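Local atomic coordinates of 23S rRNA-specific endonuclease VapC20 (Mycobacterium tuberculosis H37Rv, PDB entry 5WZF), a protein that acts as the toxin of a toxin-antitoxin pair, a magnesium-dependent endoribonuclease that cuts the sarcin-ricin loop of 23S rRNA. Residues V46-N51 with R119-Q124; R105-V110 with S134-V139. All blocks are in the same frame, centred on the assembly; numbering follows the deposited sequence.

Contact 1 of 2, residues V46-N51 with R119-Q124; sequences VVMTSN and RKKGIQ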
ATOM      1  N   VAL B  46      -0.337 -24.867  -0.319  1.00 37.87           N
ATOM      2  CA  VAL B  46      -1.097 -23.706  -0.774  1.00 35.10           C
ATOM      3  C   VAL B  46      -0.602 -22.416  -0.123  1.00 32.37           C
ATOM      4  O   VAL B  46      -0.796 -22.194   1.071  1.00 31.01           O
ATOM      5  CB  VAL B  46      -2.599 -23.880  -0.490  1.00 35.94           C
ATOM      6  CG1 VAL B  46      -3.381 -22.715  -1.069  1.00 34.76           C
ATOM      7  CG2 VAL B  46      -3.091 -25.198  -1.075  1.00 39.64           C
ATOM      8  N   VAL B  47       0.036 -21.568  -0.924  1.00 30.58           N
ATOM      9  CA  VAL B  47       0.641 -20.338  -0.427  1.00 25.48           C
ATOM     10  C   VAL B  47       0.066 -19.107  -1.121  1.00 25.30           C
ATOM     11  O   VAL B  47       0.188 -18.947  -2.335  1.00 26.49           O
ATOM     12  CB  VAL B  47       2.168 -20.365  -0.608  1.00 22.57           C
ATOM     13  CG1 VAL B  47       2.792 -19.076  -0.111  1.00 20.02           C
ATOM     14  CG2 VAL B  47       2.755 -21.558   0.125  1.00 28.66           C
ATOM     15  N   MET B  48      -0.556 -18.234  -0.338  1.00 19.50           N
ATOM     16  CA  MET B  48      -1.241 -17.072  -0.888  1.00 17.76           C
ATOM     17  C   MET B  48      -0.683 -15.769  -0.324  1.00 17.25           C
ATOM     18  O   MET B  48      -0.200 -15.730   0.803  1.00 15.03           O
ATOM     19  CB  MET B  48      -2.740 -17.168  -0.601  1.00 22.07           C
ATOM     20  CG  MET B  48      -3.592 -16.134  -1.312  1.00 28.71           C
ATOM     21  SD  MET B  48      -5.342 -16.404  -0.980  1.00 43.88           S
ATOM     22  CE  MET B  48      -5.524 -18.111  -1.497  1.00 29.77           C
ATOM     23  N   THR B  49      -0.747 -14.711  -1.122  1.00 16.42           N
ATOM     24  CA  THR B  49      -0.453 -13.368  -0.645  1.00 14.26           C
ATOM     25  C   THR B  49      -1.347 -12.405  -1.426  1.00 16.66           C
ATOM     26  O   THR B  49      -2.267 -12.849  -2.110  1.00 20.35           O
ATOM     27  CB  THR B  49       1.046 -13.010  -0.795  1.00 15.12           C
ATOM     28  OG1 THR B  49       1.335 -11.819  -0.048  1.00 15.30           O
ATOM     29  CG2 THR B  49       1.439 -12.820  -2.259  1.00 16.70           C
ATOM     30  N   SER B  50      -1.110 -11.102  -1.314  1.00 13.87           N
ATOM     31  CA  SER B  50      -1.959 -10.137  -2.014  1.00 15.95           C
ATOM     32  C   SER B  50      -1.152  -9.091  -2.767  1.00 15.01           C
ATOM     33  O   SER B  50       0.042  -8.921  -2.526  1.00 12.56           O
ATOM     34  CB  SER B  50      -2.904  -9.436  -1.037  1.00 19.49           C
ATOM     35  OG  SER B  50      -2.229  -8.412  -0.322  1.00 15.75           O
ATOM     36  N   ASN B  51      -1.820  -8.380  -3.671  1.00 14.01           N
ATOM     37  CA  ASN B  51      -1.175  -7.304  -4.414  1.00 16.63           C
ATOM     38  C   ASN B  51      -0.716  -6.194  -3.473  1.00 17.71           C
ATOM     39  O   ASN B  51       0.366  -5.637  -3.646  1.00 13.73           O
ATOM     40  CB  ASN B  51      -2.113  -6.752  -5.494  1.00 18.57           C
ATOM     41  CG  ASN B  51      -3.430  -6.249  -4.930  1.00 20.86           C
ATOM     42  OD1 ASN B  51      -4.004  -6.851  -4.024  1.00 20.40           O
ATOM     43  ND2 ASN B  51      -3.915  -5.135  -5.469  1.00 21.03           N
ATOM     44  N   ARG B 119     -10.313 -14.058   5.511  1.00 20.11           N
ATOM     45  CA  ARG B 119     -11.704 -14.374   5.813  1.00 19.96           C
ATOM     46  C   ARG B 119     -12.409 -14.910   4.571  1.00 21.57           C
ATOM     47  O   ARG B 119     -13.160 -15.881   4.641  1.00 24.92           O
ATOM     48  CB  ARG B 119     -12.448 -13.148   6.352  1.00 21.44           C
ATOM     49  CG  ARG B 119     -12.034 -12.713   7.749  1.00 22.62           C
ATOM     50  CD  ARG B 119     -13.061 -11.759   8.364  1.00 29.29           C
ATOM     51  NE  ARG B 119     -13.227 -10.529   7.592  1.00 29.94           N
ATOM     52  CZ  ARG B 119     -12.458  -9.450   7.720  1.00 30.00           C
ATOM     53  NH1 ARG B 119     -11.458  -9.446   8.595  1.00 27.80           N
ATOM     54  NH2 ARG B 119     -12.687  -8.375   6.975  1.00 24.61           N
ATOM     55  N   LYS B 120     -12.160 -14.270   3.433  1.00 20.75           N
ATOM     56  CA  LYS B 120     -12.766 -14.684   2.173  1.00 23.24           C
ATOM     57  C   LYS B 120     -12.315 -16.083   1.767  1.00 24.58           C
ATOM     58  O   LYS B 120     -13.117 -16.902   1.320  1.00 29.00           O
ATOM     59  CB  LYS B 120     -12.425 -13.682   1.063  1.00 26.94           C
ATOM     60  CG  LYS B 120     -12.805 -14.153  -0.335  1.00 34.73           C
ATOM     61  CD  LYS B 120     -12.311 -13.193  -1.410  1.00 35.58           C
ATOM     62  CE  LYS B 120     -12.619 -13.721  -2.807  1.00 41.20           C
ATOM     63  NZ  LYS B 120     -12.198 -12.765  -3.874  1.00 43.39           N
ATOM     64  N   LYS B 121     -11.026 -16.354   1.938  1.00 23.37           N
ATOM     65  CA  LYS B 121     -10.440 -17.607   1.478  1.00 27.43           C
ATOM     66  C   LYS B 121     -10.479 -18.707   2.535  1.00 31.01           C
ATOM     67  O   LYS B 121     -10.116 -19.850   2.259  1.00 32.27           O
ATOM     68  CB  LYS B 121      -8.998 -17.374   1.030  1.00 24.03           C
ATOM     69  CG  LYS B 121      -8.871 -16.445  -0.163  1.00 26.29           C
ATOM     70  CD  LYS B 121      -9.516 -17.054  -1.395  1.00 33.38           C
ATOM     71  CE  LYS B 121      -9.304 -16.184  -2.625  1.00 41.48           C
ATOM     72  NZ  LYS B 121      -9.886 -16.808  -3.850  1.00 48.20           N
ATOM     73  N   GLY B 122     -10.920 -18.364   3.740  1.00 24.08           N
ATOM     74  CA  GLY B 122     -11.021 -19.342   4.810  1.00 25.54           C
ATOM     75  C   GLY B 122      -9.661 -19.749   5.343  1.00 25.05           C
ATOM     76  O   GLY B 122      -9.461 -20.882   5.780  1.00 28.06           O
ATOM     77  N   ILE B 123      -8.725 -18.809   5.309  1.00 20.77           N
ATOM     78  CA  ILE B 123      -7.368 -19.044   5.784  1.00 21.76           C
ATOM     79  C   ILE B 123      -7.236 -18.584   7.230  1.00 21.17           C
ATOM     80  O   ILE B 123      -7.664 -17.485   7.579  1.00 22.07           O
ATOM     81  CB  ILE B 123      -6.337 -18.307   4.910  1.00 21.63           C
ATOM     82  CG1 ILE B 123      -6.450 -18.772   3.455  1.00 27.49           C
ATOM     83  CG2 ILE B 123      -4.922 -18.518   5.439  1.00 19.20           C
ATOM     84  CD1 ILE B 123      -5.635 -17.947   2.484  1.00 28.31           C
ATOM     85  N   GLN B 124      -6.654 -19.429   8.076  1.00 22.37           N
ATOM     86  CA  GLN B 124      -6.464 -19.075   9.477  1.00 22.24           C
ATOM     87  C   GLN B 124      -4.993 -18.829   9.792  1.00 21.29           C
ATOM     88  O   GLN B 124      -4.661 -18.058  10.693  1.00 22.78           O
ATOM     89  CB  GLN B 124      -7.028 -20.171  10.388  1.00 28.64           C
ATOM     90  CG  GLN B 124      -6.856 -19.918  11.889  1.00 30.63           C
ATOM     91  CD  GLN B 124      -7.658 -18.728  12.413  1.00 33.23           C
ATOM     92  OE1 GLN B 124      -8.410 -18.085  11.676  1.00 31.05           O
ATOM     93  NE2 GLN B 124      -7.498 -18.436  13.700  1.00 26.84           N
TER
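SD of M48 sits where two carbons close on it: CG of K121 at 3.6 Å and CD1 of I123 at 3.8 Å. The M48 chain leaves strand 46-50 and runs straight as far as the sulfur, CG anti to the backbone N (chi1 -171°), before a bend at chi3 (-55°) swings CE round. The methyl then lies 4.0 Å from both CG of K121 and CD1 of I123, so the thioether meets its two neighbours with the sulfur and the carbon beyond it. M48 crosses K121 at about a right angle. K121 offers the aliphatic part of its chain, bent at chi2, while its ammonium has a long, weak ion pair with E85; next door, K120 makes a firmer salt bridge to E85. Helix 109-121 ends here, and G122, with positive phi, turns the chain so that I123 comes back over the sheet and also touches S14. This is the usual alpha/beta layering of a PIN domain, a helix end laid on a parallel sheet. Since the touching groups are a thioether and aliphatic carbons, the contact probably rests on dispersion, with M48 and I123 buried and K121 at the exposed margin, and asks little in direction of M48.

Contact 2 of 2, residues R105-V110 with S134-V139; sequences REYSFV and SAAGFV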
ATOM      1  N   ARG B 105      -7.100  -0.894  18.383  1.00 29.87           N
ATOM      2  CA  ARG B 105      -5.685  -1.128  18.114  1.00 31.31           C
ATOM      3  C   ARG B 105      -5.300  -0.508  16.774  1.00 27.09           C
ATOM      4  O   ARG B 105      -6.123  -0.442  15.864  1.00 27.18           O
ATOM      5  CB  ARG B 105      -5.383  -2.630  18.119  1.00 34.01           C
ATOM      6  CG  ARG B 105      -3.931  -3.006  17.860  1.00 39.40           C
ATOM      7  CD  ARG B 105      -3.790  -4.515  17.718  1.00 41.80           C
ATOM      8  NE  ARG B 105      -2.493  -4.910  17.173  1.00 41.25           N
ATOM      9  CZ  ARG B 105      -1.503  -5.430  17.893  1.00 44.37           C
ATOM     10  NH1 ARG B 105      -1.654  -5.630  19.196  1.00 46.60           N
ATOM     11  NH2 ARG B 105      -0.362  -5.757  17.306  1.00 48.05           N
ATOM     12  N   GLU B 106      -4.060  -0.046  16.655  1.00 27.89           N
ATOM     13  CA  GLU B 106      -3.590   0.530  15.398  1.00 27.04           C
ATOM     14  C   GLU B 106      -3.416  -0.543  14.330  1.00 24.71           C
ATOM     15  O   GLU B 106      -2.548  -1.407  14.448  1.00 28.35           O
ATOM     16  CB  GLU B 106      -2.268   1.278  15.598  1.00 31.33           C
ATOM     17  CG  GLU B 106      -1.725   1.891  14.312  1.00 33.00           C
ATOM     18  CD  GLU B 106      -0.373   2.562  14.489  1.00 39.42           C
ATOM     19  OE1 GLU B 106       0.013   2.852  15.642  1.00 36.28           O
ATOM     20  OE2 GLU B 106       0.305   2.803  13.467  1.00 45.98           O
ATOM     21  N   TYR B 107      -4.245  -0.487  13.292  1.00 20.35           N
ATOM     22  CA  TYR B 107      -4.121  -1.398  12.155  1.00 18.53           C
ATOM     23  C   TYR B 107      -3.858  -0.621  10.870  1.00 20.81           C
ATOM     24  O   TYR B 107      -4.442   0.441  10.654  1.00 17.73           O
ATOM     25  CB  TYR B 107      -5.382  -2.249  11.987  1.00 17.46           C
ATOM     26  CG  TYR B 107      -5.577  -3.307  13.048  1.00 18.84           C
ATOM     27  CD1 TYR B 107      -4.792  -4.453  13.061  1.00 19.98           C
ATOM     28  CD2 TYR B 107      -6.558  -3.173  14.020  1.00 21.20           C
ATOM     29  CE1 TYR B 107      -4.969  -5.430  14.025  1.00 22.16           C
ATOM     30  CE2 TYR B 107      -6.744  -4.142  14.988  1.00 21.79           C
ATOM     31  CZ  TYR B 107      -5.949  -5.269  14.986  1.00 23.22           C
ATOM     32  OH  TYR B 107      -6.133  -6.239  15.948  1.00 25.68           O
ATOM     33  N   SER B 108      -2.983  -1.157  10.023  1.00 17.02           N
ATOM     34  CA  SER B 108      -2.703  -0.552   8.725  1.00 16.73           C
ATOM     35  C   SER B 108      -3.755  -0.967   7.712  1.00 16.32           C
ATOM     36  O   SER B 108      -4.450  -1.963   7.903  1.00 15.11           O
ATOM     37  CB  SER B 108      -1.318  -0.960   8.219  1.00 22.17           C
ATOM     38  OG  SER B 108      -1.334  -2.291   7.731  1.00 22.10           O
ATOM     39  N   PHE B 109      -3.867  -0.201   6.631  1.00 17.46           N
ATOM     40  CA  PHE B 109      -4.758  -0.562   5.534  1.00 15.15           C
ATOM     41  C   PHE B 109      -4.399  -1.916   4.921  1.00 13.58           C
ATOM     42  O   PHE B 109      -5.280  -2.725   4.638  1.00 15.86           O
ATOM     43  CB  PHE B 109      -4.730   0.509   4.451  1.00 20.83           C
ATOM     44  CG  PHE B 109      -5.491   0.132   3.212  1.00 20.94           C
ATOM     45  CD1 PHE B 109      -6.872   0.209   3.181  1.00 18.72           C
ATOM     46  CD2 PHE B 109      -4.821  -0.303   2.079  1.00 19.24           C
ATOM     47  CE1 PHE B 109      -7.574  -0.139   2.043  1.00 19.61           C
ATOM     48  CE2 PHE B 109      -5.518  -0.649   0.938  1.00 19.35           C
ATOM     49  CZ  PHE B 109      -6.895  -0.565   0.920  1.00 18.01           C
ATOM     50  N   VAL B 110      -3.109  -2.154   4.697  1.00 13.79           N
ATOM     51  CA  VAL B 110      -2.679  -3.418   4.101  1.00 13.52           C
ATOM     52  C   VAL B 110      -3.073  -4.598   4.990  1.00 15.95           C
ATOM     53  O   VAL B 110      -3.538  -5.631   4.502  1.00 17.40           O
ATOM     54  CB  VAL B 110      -1.156  -3.430   3.838  1.00 15.48           C
ATOM     55  CG1 VAL B 110      -0.690  -4.817   3.441  1.00 16.27           C
ATOM     56  CG2 VAL B 110      -0.804  -2.427   2.749  1.00 17.44           C
ATOM     57  N   SER B 134      -2.121 -12.006  14.899  1.00 18.16           N
ATOM     58  CA  SER B 134      -2.516 -12.661  16.145  1.00 18.61           C
ATOM     59  C   SER B 134      -3.574 -11.847  16.881  1.00 23.87           C
ATOM     60  O   SER B 134      -4.539 -12.399  17.405  1.00 22.75           O
ATOM     61  CB  SER B 134      -1.304 -12.877  17.052  1.00 21.94           C
ATOM     62  OG  SER B 134      -0.303 -13.628  16.391  1.00 22.74           O
ATOM     63  N   ALA B 135      -3.389 -10.529  16.917  1.00 20.61           N
ATOM     64  CA  ALA B 135      -4.342  -9.654  17.589  1.00 23.25           C
ATOM     65  C   ALA B 135      -5.692  -9.671  16.879  1.00 23.23           C
ATOM     66  O   ALA B 135      -6.740  -9.534  17.512  1.00 26.02           O
ATOM     67  CB  ALA B 135      -3.803  -8.234  17.673  1.00 24.31           C
ATOM     68  N   ALA B 136      -5.662  -9.850  15.563  1.00 20.77           N
ATOM     69  CA  ALA B 136      -6.880  -9.829  14.763  1.00 21.15           C
ATOM     70  C   ALA B 136      -7.573 -11.189  14.749  1.00 23.76           C
ATOM     71  O   ALA B 136      -8.633 -11.346  14.146  1.00 26.99           O
ATOM     72  CB  ALA B 136      -6.577  -9.379  13.342  1.00 19.32           C
ATOM     73  N   GLY B 137      -6.977 -12.170  15.416  1.00 21.34           N
ATOM     74  CA  GLY B 137      -7.632 -13.454  15.596  1.00 24.59           C
ATOM     75  C   GLY B 137      -7.155 -14.557  14.673  1.00 24.35           C
ATOM     76  O   GLY B 137      -7.785 -15.612  14.589  1.00 26.37           O
ATOM     77  N   PHE B 138      -6.046 -14.319  13.979  1.00 19.15           N
ATOM     78  CA  PHE B 138      -5.456 -15.337  13.118  1.00 22.04           C
ATOM     79  C   PHE B 138      -4.246 -15.957  13.807  1.00 24.05           C
ATOM     80  O   PHE B 138      -3.868 -15.540  14.902  1.00 26.68           O
ATOM     81  CB  PHE B 138      -5.055 -14.743  11.761  1.00 18.47           C
ATOM     82  CG  PHE B 138      -6.205 -14.149  10.997  1.00 17.78           C
ATOM     83  CD1 PHE B 138      -7.087 -14.960  10.299  1.00 18.48           C
ATOM     84  CD2 PHE B 138      -6.410 -12.780  10.984  1.00 20.49           C
ATOM     85  CE1 PHE B 138      -8.150 -14.415   9.596  1.00 19.11           C
ATOM     86  CE2 PHE B 138      -7.473 -12.229  10.287  1.00 23.12           C
ATOM     87  CZ  PHE B 138      -8.344 -13.047   9.594  1.00 18.97           C
ATOM     88  N   VAL B 139      -3.643 -16.953  13.169  1.00 16.95           N
ATOM     89  CA  VAL B 139      -2.469 -17.607  13.731  1.00 18.20           C
ATOM     90  C   VAL B 139      -1.213 -17.239  12.955  1.00 18.91           C
ATOM     91  O   VAL B 139      -1.123 -17.503  11.756  1.00 23.20           O
ATOM     92  CB  VAL B 139      -2.617 -19.141  13.724  1.00 19.75           C
ATOM     93  CG1 VAL B 139      -1.295 -19.805  14.083  1.00 19.94           C
ATOM     94  CG2 VAL B 139      -3.744 -19.582  14.673  1.00 21.40           C
TER
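The backbones of R105-V110 and S134-V139 stay well apart, R105 CA standing 8.6 Å from A135 CA, and the side chains of R105 and Y107 reach across to a helix end in this PIN domain. That end is a Schellman motif: helix 132-135 finishes, G137 takes positive phi and two bonds run back into the last turn, one of them G137 N to S134 O at 3.2 Å. Both alanines of the turn are met from R105-V110. R105 is extended, with CG anti to the backbone N (chi1 -180°), and this carries its guanidinium across A135, whose CB lies 3.4 Å above one face of the planar group, toward the rim. The charge is taken up elsewhere, NH2 forming a salt bridge with D132 at the start of the same short helix. Y107 comes in beside R105, with R105 CG lying 4.1 Å above the plane of the Y107 ring, offset toward the rim. Y107 CE1 is 4.3 Å from A136 CB, which lies obliquely to the ring. The ring also meets W98 edge-to-face, wedging it between the helix 132-135 turn and helix 89-101. Just past Y107 the chain enters helix 109-121, where the S108 side chain caps the N of D111, a predicted magnesium ligand; Y107 O is bonded to an aromatic side chain of the neighbouring subunit. The contact thus ties the lead-in to a probable metal site to a surface turn. At its middle is A135 CB, with Y107 OH 3.5 Å away and R105 NE 3.6 Å away.

How the contacts relate
The two contacts lie about 15 Å apart, centre to centre, and share helix 109-121: contact 2 takes in its first turn, contact 1 its last. Along the chain their segments alternate, 46-51, 105-110, 119-124, 134-139, so the two contacts interleave along the chain. They also touch directly. Q124 O is 2.9 Å from V139 N and Q124 NE2 is 3.0 Å from G137 O, both probable hydrogen bonds, which place the entry to strand 125-127 beside strand 139-140 at the edge of the sheet within this chain. The contacts thus lie at the two ends of helix 109-121, contact 2 through the residues just before it, within one PIN domain, with D111, predicted to bind magnesium, in the first turn of the helix.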